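Local coordinates for Myo-inositol-1-phosphate synthase-related protein (Thermotoga maritima MSB8, PDB 3CIN) that belongs to the myo-inositol-1-phosphate synthase family and binds nicotinamide-adenine-dinucleotide in a Rossmann-type domain, its four subunits joining partly through a second, mixed beta-sheet, at residues G44-R49 with L336-R341; A123-V128 with A179-N184; E146-F151 with K269-S274; R241-V246 with D279-D284; F303-I308 with M321-I326. All coordinates share one frame; numbering follows the deposited sequence.

From the N terminus, contact 1 opens in the loop between helix 23-36 and strand 58-65 and closes on helix 328-348, so late that the other four contacts nest inside it. Contact 2 pairs helices 120-134 and 171-186 of the parallel-sheet domain. Contact 3 opens between those helices and closes on helix 262-272, so it crosses contact 2 and ties a loop of the parallel-sheet domain to that helix's end. Contact 4 opens at strand 242-252 before contact 3 closes, a second crossing, and closes at the end of helix 276-281, joining that helix to the mixed sheet. Contact 5, the hairpin 301-327, follows in series and touches contact 4 through Val246 and Ile308 on neighbouring strands.

Contact 1: residues G44-R49 with L336-R341; sequences GVPLAR and LVDLVR
The guanidinium of Arg341 presents its edge to the carbonyl of Ala48, whose O lies within 1° of the group's plane and is gripped end-on by two nitrogens, Arg341 NH2 at 2.8 Å and NH1 at 2.9 Å. Val45 CG1 approaches the same guanidinium obliquely. A bend at chi3 (-70°) folds the arginine back along its own helix, where NE bonds to Val337 O and NH2 forms a salt bridge with Asp338 OD1. The Asp338 carboxylate uses the syn lone pair of OD2 to accept Leu47 N at 2.8 Å, and Pro46 CD packs on the same oxygen. Tyr362 OH is a further partner of OD2, as Ile53 O is of Arg341 NH1. Beside the charges, Val45 CG1 meets Val337 CG1 at 3.8 Å. Val45 to Ala48 form a type I beta turn, and Phe313 of a second subunit packs on Val45. The buried carboxylate and guanidinium probably balance each other's charge, which would help keep both ionised, and they tie the turn's backbone to helix 328-348.

Contact 2: residues A123-V128 with A179-N184; sequences AVDTLV and AALYAN
Apolar contacts carry the meeting of Val124, Val128, Leu181 and Tyr182. Leu181 is the central side chain: its CD2 branch reaches Val124 CG1 at 3.7 Å, while its CB lies 3.9 Å from Val128 CG2, so the two valines, one helical turn apart, touch different levels of the same leucine. Each valine crosses the leucine side chain at about a right angle. In Val124, CG1 stands opposite the backbone N (chi1 166°), which sends this branch to the leucine methyl. Both Val128 methyls also reach the backbone of Tyr182, with CG2 3.9 Å from Tyr182 N and CG1 4.0 Å from Tyr182 CA.

Polar groups contribute little across the interface. Asp125 only brings OD1 to the border of Leu181 CD2, at 4.4 Å. The tyrosine hydroxyl finds its partner in Pro136 O, and Trp131 and Thr132 on helix 120-134 pack against Tyr182 beyond the two segments.

In backbone terms, the local axes approach to 9.2 Å with a crossing angle of -45°, both helices running in broadly the same direction; the closest CA pair is Val128 and Tyr182. Ala179, Tyr182 and Ala183 touch strand 189-193, which places helix 171-186 against the parallel sheet. Such helix pairing beside a parallel sheet is characteristic of the layered alpha/beta architecture of Rossmann-type dinucleotide-binding domains.

Contact 3: residues E146-F151 with K269-S274; sequences EAFVPF and KEFTKS
Residues Phe148 to Pro150 run as an extended loop past the last turn of helix 262-272, with the CA atoms of Val149 and Phe271 7.6 Å apart. The helix is kinked near its end, and Lys273 is the first residue to leave helical angles, although its N still bonds to Lys269 O.

Pro150 lays CD squarely over the Phe271 ring, 3.5 Å from its centroid and 2° off the normal, a CH-pi contact. CG of the same proline reaches the CD1 and CE1 side of the ring. Glu270 CB lies over the opposite face, so the phenylalanine is sandwiched between proline and its own neighbour. Phe148 meets the base of the Phe271 side chain instead: its CG sits between the backbone N and the carbonyl carbon (chi1 68°), and the ring brings CZ to 3.8 Å from Phe271 CB and CE1 to 3.7 Å from Thr272 CG2. Val149 CG1 adds a looser contact with Phe271 CE2.

Ser268 OG bonds to Phe148 O, while Arg168 and Gln173 hold Val149 O. The loop follows strand 138-141 of the parallel sheet and precedes helix 154-162, a strand-to-helix connection of the Rossmann-type domain, here packed at the surface against the end of helix 262-272.

Contact 4: residues R241-V246 with D279-D284; sequences RYVKDV and DILGYD
Tyr283 has CG between its backbone N and carbonyl carbon (chi1 53°), and Tyr242 has CG opposite the backbone N; together these torsions bring the two rings alongside each other. Their planes lie within 8° of parallel but are slid well apart, with centroids 4.8 Å apart and little overlap. Tyr242 CE1 rests over the rim of one face of the Tyr283 ring, 3.6 Å from CE2, while Leu281 CB lies over the rim of the opposite face.

At the edge of that ring, the hydroxyl takes the backbone N-H of Val243: N to Tyr283 OH is 2.9 Å and the bond is almost straight at 176°. A water also in the ring plane links Tyr283 OH with Arg241 O, donating to the carbonyl at 2.7 Å. These two partners tie the hydroxyl to the start of the strand.

Segment 241-246 starts strand 242-252 of the mixed sheet, and Lys244 and Asp245 both face Glu309 on strand 301-311 in a classic beta bulge. Helix 276-281 ends beside this strand, and Gly282, with positive phi, turns the chain out of the helix just before Tyr283.

Val243 touches both Leu281 and Tyr283: its CB is 3.7 Å from Leu281 CD1 and 3.6 Å from Tyr283 OH. Tyr43 of a second subunit meets the Tyr242 ring at a slant.

Contact 5: residues F303-I308 with M321-I326; sequences FIAIHI and MINGRI
The beta hairpin of strands 301-311 and 317-327 pairs Phe303 to His307 with Arg325 to Met321 in antiparallel register. Ile304 with Gly324 and Ile306 with Ile322 are hydrogen-bonded pairs, with Ile304 N to Gly324 O 3.0 Å and Ile306 N to Ile322 O 2.8 Å. Gly324 has no side chain, and Ile304 CG1 lies directly against its backbone, 3.6 Å from Gly324 N. On this face Ile304 CG2 also meets Ile326 CD1 at 3.8 Å, and helix 225-238 packs on Ile304 and Ile306. The sheet does not stop at the hairpin: residues 321-325 form an antiparallel ladder with a strand of a second subunit. On the other face, Arg325 bends at chi2 and chi3 (-66° and -50°), bringing CD to the edge of the Phe303 ring, 4.0 Å from Phe303 CD1; its NH1 forms salt bridges with Glu309 and Glu319 of a third subunit. In one of its two modelled conformers Met321 lies beside His307, whose NE2 bonds to Glu319 of its own chain.

Contact 1: residues G44-R49 with L336-R341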
# COMPACT_ATOMS: atom_id res chain seq x y z
N GLY A 44 16.77 -13.30 -12.31
CA GLY A 44 15.82 -12.90 -13.34
C GLY A 44 15.77 -13.74 -14.62
O GLY A 44 14.92 -13.51 -15.51
N VAL A 45 16.68 -14.69 -14.73
CA VAL A 45 16.67 -15.65 -15.85
C VAL A 45 16.11 -16.97 -15.29
O VAL A 45 16.81 -17.69 -14.55
CB VAL A 45 18.09 -15.89 -16.37
CG1 VAL A 45 18.02 -16.87 -17.60
CG2 VAL A 45 18.74 -14.54 -16.79
N PRO A 46 14.83 -17.26 -15.56
CA PRO A 46 14.20 -18.39 -14.86
C PRO A 46 14.92 -19.69 -14.88
O PRO A 46 15.05 -20.30 -13.79
CB PRO A 46 12.81 -18.45 -15.52
CG PRO A 46 12.54 -17.02 -15.89
CD PRO A 46 13.85 -16.53 -16.40
N LEU A 47 15.45 -20.12 -16.02
CA LEU A 47 16.10 -21.41 -16.13
C LEU A 47 17.61 -21.31 -15.96
O LEU A 47 18.29 -22.30 -15.97
CB LEU A 47 15.72 -22.13 -17.43
CG LEU A 47 14.23 -22.43 -17.54
CD1 LEU A 47 14.09 -23.03 -18.96
CD2 LEU A 47 13.75 -23.36 -16.42
N ALA A 48 18.11 -20.10 -15.72
CA ALA A 48 19.51 -19.90 -15.31
C ALA A 48 20.45 -20.79 -16.12
O ALA A 48 20.45 -20.69 -17.34
CB ALA A 48 19.65 -20.11 -13.86
N ARG A 49 21.27 -21.59 -15.46
CA ARG A 49 22.26 -22.44 -16.13
C ARG A 49 21.80 -23.88 -16.31
O ARG A 49 22.64 -24.78 -16.53
CB ARG A 49 23.57 -22.38 -15.39
CG ARG A 49 24.20 -21.02 -15.36
CD ARG A 49 25.61 -21.14 -14.80
NE ARG A 49 25.93 -19.90 -14.11
CZ ARG A 49 26.57 -18.88 -14.65
NH1 ARG A 49 27.07 -18.95 -15.90
NH2 ARG A 49 26.78 -17.79 -13.91
N LEU A 336 14.22 -12.97 -21.85
CA LEU A 336 14.73 -13.19 -23.21
C LEU A 336 15.96 -14.12 -23.22
O LEU A 336 16.21 -14.82 -24.22
CB LEU A 336 15.03 -11.83 -23.88
CG LEU A 336 13.82 -11.09 -24.45
CD1 LEU A 336 14.18 -9.65 -24.89
CD2 LEU A 336 13.16 -11.83 -25.62
N VAL A 337 16.75 -14.09 -22.15
CA VAL A 337 17.93 -14.95 -22.05
C VAL A 337 17.46 -16.41 -22.15
O VAL A 337 18.12 -17.23 -22.73
CB VAL A 337 18.74 -14.68 -20.82
CG1 VAL A 337 19.91 -15.69 -20.71
CG2 VAL A 337 19.30 -13.20 -20.87
N ASP A 338 16.34 -16.74 -21.52
CA ASP A 338 15.77 -18.10 -21.65
C ASP A 338 15.14 -18.34 -23.04
O ASP A 338 15.35 -19.38 -23.65
CB ASP A 338 14.68 -18.37 -20.61
CG ASP A 338 15.20 -18.79 -19.27
OD1 ASP A 338 16.43 -19.02 -19.05
OD2 ASP A 338 14.34 -18.99 -18.35
N LEU A 339 14.33 -17.38 -23.48
CA LEU A 339 13.52 -17.53 -24.70
C LEU A 339 14.37 -17.77 -25.94
O LEU A 339 14.02 -18.57 -26.78
CB LEU A 339 12.62 -16.34 -24.93
CG LEU A 339 11.44 -16.28 -24.00
CD1 LEU A 339 10.84 -14.84 -23.97
CD2 LEU A 339 10.37 -17.30 -24.38
N VAL A 340 15.51 -17.09 -26.06
CA VAL A 340 16.38 -17.38 -27.18
C VAL A 340 16.95 -18.80 -27.14
O VAL A 340 17.12 -19.44 -28.19
CB VAL A 340 17.54 -16.34 -27.34
CG1 VAL A 340 16.98 -14.92 -27.58
CG2 VAL A 340 18.56 -16.40 -26.20
N ARG A 341 17.27 -19.32 -25.96
CA ARG A 341 17.82 -20.69 -25.84
C ARG A 341 16.70 -21.71 -26.06
O ARG A 341 16.89 -22.72 -26.71
CB ARG A 341 18.44 -20.88 -24.46
CG ARG A 341 19.67 -19.96 -24.22
CD ARG A 341 20.33 -20.18 -22.95
NE ARG A 341 19.56 -19.74 -21.80
CZ ARG A 341 19.89 -20.03 -20.53
NH1 ARG A 341 20.97 -20.78 -20.22
NH2 ARG A 341 19.11 -19.59 -19.56

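Contact 2: residues A123-V128 with A179-N184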
# COMPACT_ATOMS: atom_id res chain seq x y z
N ALA A 123 11.13 -4.79 -49.76
CA ALA A 123 11.75 -4.57 -48.44
C ALA A 123 11.92 -5.91 -47.70
O ALA A 123 13.00 -6.21 -47.15
CB ALA A 123 10.91 -3.56 -47.62
N VAL A 124 10.90 -6.75 -47.76
CA VAL A 124 10.97 -8.09 -47.20
C VAL A 124 12.09 -8.92 -47.85
O VAL A 124 12.91 -9.52 -47.14
CB VAL A 124 9.64 -8.81 -47.35
CG1 VAL A 124 9.78 -10.31 -47.09
CG2 VAL A 124 8.61 -8.19 -46.38
N ASP A 125 12.13 -8.96 -49.18
CA ASP A 125 13.19 -9.70 -49.87
C ASP A 125 14.58 -9.16 -49.51
O ASP A 125 15.54 -9.90 -49.38
CB ASP A 125 12.99 -9.62 -51.36
CG ASP A 125 11.81 -10.43 -51.84
OD1 ASP A 125 11.33 -11.36 -51.10
OD2 ASP A 125 11.35 -10.14 -52.95
N THR A 126 14.70 -7.86 -49.34
CA THR A 126 15.94 -7.24 -48.88
C THR A 126 16.33 -7.67 -47.45
O THR A 126 17.49 -8.01 -47.19
CB THR A 126 15.85 -5.68 -48.90
OG1 THR A 126 15.62 -5.21 -50.23
CG2 THR A 126 17.14 -5.07 -48.36
N LEU A 127 15.39 -7.60 -46.51
CA LEU A 127 15.61 -8.17 -45.18
C LEU A 127 16.07 -9.62 -45.23
O LEU A 127 17.06 -9.97 -44.59
CB LEU A 127 14.35 -8.04 -44.30
CG LEU A 127 14.03 -6.60 -43.90
CD1 LEU A 127 12.64 -6.61 -43.22
CD2 LEU A 127 15.11 -5.91 -43.02
N VAL A 128 15.39 -10.45 -45.99
CA VAL A 128 15.70 -11.87 -46.07
C VAL A 128 17.15 -12.03 -46.56
O VAL A 128 17.91 -12.80 -45.99
CB VAL A 128 14.69 -12.64 -46.95
CG1 VAL A 128 15.09 -14.08 -47.26
CG2 VAL A 128 13.28 -12.62 -46.32
N ALA A 179 10.44 -13.19 -41.50
CA ALA A 179 11.04 -14.27 -40.73
C ALA A 179 10.65 -15.63 -41.30
O ALA A 179 11.49 -16.54 -41.32
CB ALA A 179 10.74 -14.15 -39.21
N ALA A 180 9.40 -15.79 -41.76
CA ALA A 180 8.95 -17.06 -42.35
C ALA A 180 9.69 -17.28 -43.65
O ALA A 180 10.14 -18.39 -43.94
CB ALA A 180 7.45 -17.09 -42.61
N LEU A 181 9.82 -16.22 -44.46
CA LEU A 181 10.50 -16.38 -45.76
C LEU A 181 11.97 -16.73 -45.53
O LEU A 181 12.54 -17.62 -46.20
CB LEU A 181 10.36 -15.14 -46.65
CG LEU A 181 9.04 -15.06 -47.43
CD1 LEU A 181 7.81 -15.17 -46.63
CD2 LEU A 181 8.97 -13.77 -48.24
N TYR A 182 12.57 -16.05 -44.55
CA TYR A 182 13.94 -16.32 -44.14
C TYR A 182 14.11 -17.75 -43.65
O TYR A 182 15.03 -18.48 -44.06
CB TYR A 182 14.38 -15.31 -43.11
CG TYR A 182 15.65 -15.73 -42.38
CD1 TYR A 182 16.90 -15.73 -43.02
CD2 TYR A 182 15.62 -16.17 -41.06
CE1 TYR A 182 18.03 -16.12 -42.38
CE2 TYR A 182 16.77 -16.54 -40.39
CZ TYR A 182 17.97 -16.53 -41.05
OH TYR A 182 19.14 -16.94 -40.39
N ALA A 183 13.20 -18.18 -42.78
CA ALA A 183 13.21 -19.54 -42.23
C ALA A 183 13.16 -20.58 -43.30
O ALA A 183 13.89 -21.61 -43.24
CB ALA A 183 12.04 -19.75 -41.22
N ASN A 184 12.31 -20.32 -44.29
CA ASN A 184 12.19 -21.25 -45.41
C ASN A 184 13.49 -21.31 -46.18
O ASN A 184 13.96 -22.41 -46.47
CB ASN A 184 11.00 -20.88 -46.28
CG ASN A 184 10.77 -21.86 -47.41
OD1 ASN A 184 9.92 -22.74 -47.32
ND2 ASN A 184 11.53 -21.71 -48.44

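Contact 3: residues E146-F151 with K269-S274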
# COMPACT_ATOMS: atom_id res chain seq x y z
N GLU A 146 2.42 -1.07 -31.16
CA GLU A 146 1.77 -0.82 -32.45
C GLU A 146 0.27 -0.89 -32.37
O GLU A 146 -0.28 -1.68 -31.59
CB GLU A 146 2.14 -1.86 -33.50
CG GLU A 146 3.63 -2.04 -33.70
CD GLU A 146 3.99 -3.29 -34.44
OE1 GLU A 146 3.17 -4.22 -34.52
OE2 GLU A 146 5.14 -3.34 -34.92
N ALA A 147 -0.39 0.01 -33.10
CA ALA A 147 -1.85 -0.09 -33.29
C ALA A 147 -2.08 -1.12 -34.42
O ALA A 147 -2.00 -0.77 -35.59
CB ALA A 147 -2.42 1.25 -33.67
N PHE A 148 -2.34 -2.38 -34.07
CA PHE A 148 -2.40 -3.47 -35.05
C PHE A 148 -3.83 -3.97 -35.14
O PHE A 148 -4.66 -3.74 -34.23
CB PHE A 148 -1.49 -4.62 -34.65
CG PHE A 148 -1.95 -5.36 -33.41
CD1 PHE A 148 -1.71 -4.85 -32.17
CD2 PHE A 148 -2.70 -6.54 -33.51
CE1 PHE A 148 -2.20 -5.48 -31.03
CE2 PHE A 148 -3.17 -7.17 -32.38
CZ PHE A 148 -2.92 -6.66 -31.16
N VAL A 149 -4.10 -4.67 -36.23
CA VAL A 149 -5.32 -5.45 -36.39
C VAL A 149 -4.89 -6.80 -36.99
O VAL A 149 -4.26 -6.82 -38.04
CB VAL A 149 -6.28 -4.77 -37.37
CG1 VAL A 149 -7.46 -5.71 -37.74
CG2 VAL A 149 -6.75 -3.41 -36.80
N PRO A 150 -5.20 -7.90 -36.33
CA PRO A 150 -4.80 -9.19 -36.89
C PRO A 150 -5.57 -9.55 -38.17
O PRO A 150 -6.62 -8.97 -38.52
CB PRO A 150 -5.15 -10.19 -35.76
CG PRO A 150 -6.31 -9.60 -35.12
CD PRO A 150 -6.02 -8.06 -35.12
N PHE A 151 -5.00 -10.54 -38.86
CA PHE A 151 -5.55 -11.05 -40.13
C PHE A 151 -6.51 -12.22 -39.96
O PHE A 151 -7.56 -12.25 -40.57
CB PHE A 151 -4.44 -11.41 -41.11
CG PHE A 151 -3.70 -10.22 -41.60
CD1 PHE A 151 -4.20 -9.46 -42.61
CD2 PHE A 151 -2.59 -9.77 -40.94
CE1 PHE A 151 -3.54 -8.32 -43.03
CE2 PHE A 151 -1.92 -8.66 -41.39
CZ PHE A 151 -2.41 -7.93 -42.41
N LYS A 269 -7.89 -1.92 -29.27
CA LYS A 269 -8.48 -2.24 -27.96
C LYS A 269 -9.18 -3.62 -27.95
O LYS A 269 -8.98 -4.42 -27.02
CB LYS A 269 -9.48 -1.14 -27.55
CG LYS A 269 -10.30 -1.47 -26.30
N GLU A 270 -9.93 -3.90 -29.00
CA GLU A 270 -10.62 -5.21 -29.15
C GLU A 270 -9.64 -6.38 -28.93
O GLU A 270 -9.98 -7.43 -28.37
CB GLU A 270 -11.23 -5.30 -30.56
CG GLU A 270 -12.22 -6.44 -30.80
CD GLU A 270 -12.98 -6.31 -32.16
OE1 GLU A 270 -12.45 -5.66 -33.08
OE2 GLU A 270 -14.10 -6.86 -32.29
N PHE A 271 -8.38 -6.17 -29.34
CA PHE A 271 -7.37 -7.19 -29.26
C PHE A 271 -6.39 -7.02 -28.10
O PHE A 271 -5.88 -8.00 -27.60
CB PHE A 271 -6.63 -7.25 -30.61
CG PHE A 271 -7.55 -7.17 -31.79
CD1 PHE A 271 -8.33 -8.27 -32.16
CD2 PHE A 271 -7.66 -5.99 -32.52
CE1 PHE A 271 -9.21 -8.19 -33.20
CE2 PHE A 271 -8.55 -5.91 -33.56
CZ PHE A 271 -9.33 -7.01 -33.90
N THR A 272 -6.20 -5.80 -27.61
CA THR A 272 -5.24 -5.60 -26.54
C THR A 272 -5.86 -5.73 -25.16
O THR A 272 -5.13 -5.80 -24.20
CB THR A 272 -4.58 -4.24 -26.65
OG1 THR A 272 -5.58 -3.21 -26.67
CG2 THR A 272 -3.75 -4.21 -27.94
N LYS A 273 -7.17 -5.85 -25.08
CA LYS A 273 -7.87 -6.03 -23.79
C LYS A 273 -7.41 -7.33 -23.12
O LYS A 273 -7.34 -8.33 -23.78
CB LYS A 273 -9.39 -6.10 -24.04
CG LYS A 273 -10.09 -4.76 -23.97
CD LYS A 273 -11.59 -4.91 -24.18
N SER A 274 -7.13 -7.33 -21.80
CA SER A 274 -6.62 -8.58 -21.17
C SER A 274 -7.78 -9.53 -21.01
O SER A 274 -8.91 -9.08 -20.90
CB SER A 274 -6.06 -8.24 -19.77
OG SER A 274 -7.08 -7.60 -18.99

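Contact 4: residues R241-V246 with D279-D284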
# COMPACT_ATOMS: atom_id res chain seq x y z
N ARG A 241 -12.95 -18.13 -3.51
CA ARG A 241 -13.30 -16.80 -3.06
C ARG A 241 -13.85 -16.00 -4.25
O ARG A 241 -13.18 -15.95 -5.28
CB ARG A 241 -12.05 -16.12 -2.49
CG ARG A 241 -11.71 -16.74 -1.15
CD ARG A 241 -10.37 -16.25 -0.66
NE ARG A 241 -10.15 -16.65 0.73
CZ ARG A 241 -9.02 -16.38 1.40
NH1 ARG A 241 -8.00 -15.77 0.81
NH2 ARG A 241 -8.91 -16.76 2.66
N TYR A 242 -15.03 -15.40 -4.12
CA TYR A 242 -15.68 -14.78 -5.27
C TYR A 242 -15.12 -13.35 -5.44
O TYR A 242 -15.23 -12.53 -4.54
CB TYR A 242 -17.18 -14.73 -5.03
CG TYR A 242 -17.83 -14.21 -6.27
CD1 TYR A 242 -18.04 -15.05 -7.35
CD2 TYR A 242 -18.14 -12.86 -6.40
CE1 TYR A 242 -18.61 -14.57 -8.52
CE2 TYR A 242 -18.69 -12.37 -7.58
CZ TYR A 242 -18.91 -13.22 -8.63
OH TYR A 242 -19.48 -12.75 -9.82
N VAL A 243 -14.49 -13.11 -6.58
CA VAL A 243 -13.85 -11.86 -6.88
C VAL A 243 -14.89 -10.85 -7.40
O VAL A 243 -15.50 -11.07 -8.46
CB VAL A 243 -12.79 -12.03 -7.89
CG1 VAL A 243 -12.15 -10.64 -8.19
CG2 VAL A 243 -11.70 -13.02 -7.38
N LYS A 244 -15.04 -9.77 -6.62
CA LYS A 244 -16.01 -8.74 -6.91
C LYS A 244 -15.50 -7.73 -7.94
O LYS A 244 -16.28 -7.19 -8.73
CB LYS A 244 -16.39 -8.00 -5.68
CG LYS A 244 -17.21 -8.81 -4.69
CD LYS A 244 -17.71 -7.88 -3.54
N ASP A 245 -14.22 -7.41 -7.85
CA ASP A 245 -13.63 -6.41 -8.72
C ASP A 245 -12.11 -6.43 -8.65
O ASP A 245 -11.57 -6.79 -7.62
CB ASP A 245 -14.21 -4.98 -8.41
CG ASP A 245 -14.16 -4.59 -6.93
OD1 ASP A 245 -13.04 -4.25 -6.48
OD2 ASP A 245 -15.21 -4.58 -6.19
N VAL A 246 -11.47 -6.00 -9.72
CA VAL A 246 -10.03 -5.97 -9.85
C VAL A 246 -9.66 -4.66 -10.51
O VAL A 246 -10.15 -4.39 -11.61
CB VAL A 246 -9.55 -7.08 -10.77
CG1 VAL A 246 -8.03 -7.03 -10.92
CG2 VAL A 246 -10.01 -8.42 -10.28
N ASP A 279 -9.76 -15.85 -17.77
CA ASP A 279 -8.92 -17.02 -18.05
C ASP A 279 -8.68 -17.78 -16.73
O ASP A 279 -8.79 -19.00 -16.67
CB ASP A 279 -7.55 -16.62 -18.60
CG ASP A 279 -7.58 -16.21 -20.08
OD1 ASP A 279 -8.68 -16.26 -20.71
OD2 ASP A 279 -6.48 -15.88 -20.61
N ILE A 280 -8.34 -17.04 -15.69
CA ILE A 280 -7.93 -17.65 -14.41
C ILE A 280 -9.15 -17.98 -13.57
O ILE A 280 -9.25 -19.08 -13.02
CB ILE A 280 -6.97 -16.74 -13.62
CG1 ILE A 280 -5.61 -16.58 -14.34
CG2 ILE A 280 -6.81 -17.25 -12.17
CD1 ILE A 280 -4.90 -17.91 -14.70
N LEU A 281 -10.11 -17.05 -13.44
CA LEU A 281 -11.27 -17.28 -12.60
C LEU A 281 -12.40 -18.14 -13.20
O LEU A 281 -13.16 -18.78 -12.47
CB LEU A 281 -11.88 -15.95 -12.17
CG LEU A 281 -11.04 -15.00 -11.35
CD1 LEU A 281 -11.84 -13.72 -11.07
CD2 LEU A 281 -10.62 -15.66 -10.05
N GLY A 282 -12.53 -18.06 -14.51
CA GLY A 282 -13.64 -18.70 -15.21
C GLY A 282 -14.90 -17.86 -15.35
O GLY A 282 -15.87 -18.30 -15.96
N TYR A 283 -14.92 -16.69 -14.75
CA TYR A 283 -16.05 -15.75 -14.85
C TYR A 283 -15.39 -14.35 -15.01
O TYR A 283 -14.28 -14.14 -14.56
CB TYR A 283 -17.02 -15.82 -13.67
CG TYR A 283 -16.38 -15.67 -12.31
CD1 TYR A 283 -15.83 -16.77 -11.65
CD2 TYR A 283 -16.30 -14.41 -11.69
CE1 TYR A 283 -15.19 -16.61 -10.42
CE2 TYR A 283 -15.64 -14.22 -10.47
CZ TYR A 283 -15.13 -15.34 -9.83
OH TYR A 283 -14.50 -15.14 -8.62
N ASP A 284 -16.09 -13.44 -15.68
CA ASP A 284 -15.50 -12.16 -16.04
C ASP A 284 -15.79 -11.10 -14.97
O ASP A 284 -16.62 -10.18 -15.16
CB ASP A 284 -15.99 -11.66 -17.43
CG ASP A 284 -15.01 -10.67 -18.06
OD1 ASP A 284 -13.94 -10.36 -17.44
OD2 ASP A 284 -15.30 -10.20 -19.18
O HOH W 1 -13.24 -17.28 -7.61

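Contact 5: residues F303-I308 with M321-I326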
# COMPACT_ATOMS: atom_id res chain seq x y z
N PHE A 303 5.65 2.20 -11.43
CA PHE A 303 4.88 2.11 -10.21
C PHE A 303 3.63 1.34 -10.58
O PHE A 303 3.00 1.63 -11.58
CB PHE A 303 4.50 3.46 -9.65
CG PHE A 303 3.52 3.38 -8.52
CD1 PHE A 303 3.87 2.83 -7.29
CD2 PHE A 303 2.21 3.87 -8.69
CE1 PHE A 303 2.95 2.76 -6.25
CE2 PHE A 303 1.29 3.83 -7.63
CZ PHE A 303 1.65 3.24 -6.41
N ILE A 304 3.27 0.35 -9.77
CA ILE A 304 2.04 -0.40 -9.95
C ILE A 304 1.19 -0.33 -8.68
O ILE A 304 1.69 -0.27 -7.57
CB ILE A 304 2.32 -1.88 -10.40
CG1 ILE A 304 2.93 -2.72 -9.29
CG2 ILE A 304 3.24 -1.95 -11.68
CD1 ILE A 304 2.86 -4.24 -9.55
N ALA A 305 -0.15 -0.40 -8.85
CA ALA A 305 -1.07 -0.45 -7.73
C ALA A 305 -2.19 -1.37 -8.14
O ALA A 305 -2.70 -1.28 -9.22
CB ALA A 305 -1.57 0.94 -7.33
N ILE A 306 -2.55 -2.34 -7.30
CA ILE A 306 -3.58 -3.33 -7.64
C ILE A 306 -4.52 -3.39 -6.43
O ILE A 306 -4.09 -3.41 -5.31
CB ILE A 306 -2.96 -4.72 -7.89
CG1 ILE A 306 -2.05 -4.83 -9.11
CG2 ILE A 306 -4.01 -5.83 -8.12
CD1 ILE A 306 -1.00 -5.93 -9.03
N HIS A 307 -5.83 -3.42 -6.69
CA HIS A 307 -6.82 -3.56 -5.65
C HIS A 307 -7.78 -4.63 -6.04
O HIS A 307 -8.35 -4.60 -7.14
CB HIS A 307 -7.61 -2.29 -5.50
CG HIS A 307 -8.73 -2.36 -4.50
ND1 HIS A 307 -10.06 -2.47 -4.87
CD2 HIS A 307 -8.71 -2.37 -3.15
CE1 HIS A 307 -10.80 -2.53 -3.78
NE2 HIS A 307 -10.01 -2.46 -2.73
N ILE A 308 -7.99 -5.58 -5.14
CA ILE A 308 -8.92 -6.71 -5.42
C ILE A 308 -9.76 -6.87 -4.20
O ILE A 308 -9.25 -6.87 -3.09
CB ILE A 308 -8.14 -8.02 -5.77
CG1 ILE A 308 -7.40 -7.84 -7.09
CG2 ILE A 308 -9.10 -9.21 -5.94
CD1 ILE A 308 -6.36 -8.95 -7.40
N MET A 321 -4.55 -4.74 -1.29
CA MET A 321 -3.96 -3.61 -2.08
C MET A 321 -2.46 -3.94 -2.28
O MET A 321 -1.75 -4.00 -1.28
CB MET A 321 -4.15 -2.24 -1.43
CG MET A 321 -5.60 -1.95 -0.84
SD MET A 321 -6.09 -0.41 -0.01
CE MET A 321 -7.84 -0.72 0.26
N ILE A 322 -2.00 -4.18 -3.51
CA ILE A 322 -0.60 -4.50 -3.83
C ILE A 322 0.03 -3.25 -4.47
O ILE A 322 -0.54 -2.71 -5.42
CB ILE A 322 -0.47 -5.60 -4.80
CG1 ILE A 322 -1.01 -6.92 -4.19
CG2 ILE A 322 0.95 -5.78 -5.30
CD1 ILE A 322 -2.48 -7.16 -4.44
N ASN A 323 1.16 -2.79 -3.98
CA ASN A 323 1.87 -1.69 -4.65
C ASN A 323 3.24 -2.21 -5.02
O ASN A 323 3.76 -3.09 -4.38
CB ASN A 323 2.18 -0.52 -3.73
CG ASN A 323 0.98 0.32 -3.36
OD1 ASN A 323 -0.01 0.40 -4.09
ND2 ASN A 323 1.08 0.96 -2.22
N GLY A 324 3.87 -1.64 -6.01
CA GLY A 324 5.22 -2.15 -6.34
C GLY A 324 5.99 -1.13 -7.11
O GLY A 324 5.40 -0.24 -7.72
N ARG A 325 7.31 -1.28 -7.09
CA ARG A 325 8.17 -0.56 -8.02
C ARG A 325 8.96 -1.64 -8.67
O ARG A 325 9.75 -2.32 -8.00
CB ARG A 325 9.11 0.34 -7.26
CG ARG A 325 8.45 1.51 -6.63
CD ARG A 325 7.87 2.51 -7.70
NE ARG A 325 8.71 2.98 -8.81
CZ ARG A 325 9.60 3.99 -8.77
NH1 ARG A 325 9.85 4.60 -7.65
NH2 ARG A 325 10.25 4.40 -9.85
N ILE A 326 8.80 -1.76 -9.96
CA ILE A 326 9.40 -2.83 -10.75
C ILE A 326 10.16 -2.31 -11.99
O ILE A 326 9.65 -1.51 -12.77
CB ILE A 326 8.40 -3.92 -11.07
CG1 ILE A 326 7.19 -3.40 -11.81
CG2 ILE A 326 7.79 -4.55 -9.77
CD1 ILE A 326 6.11 -4.45 -11.83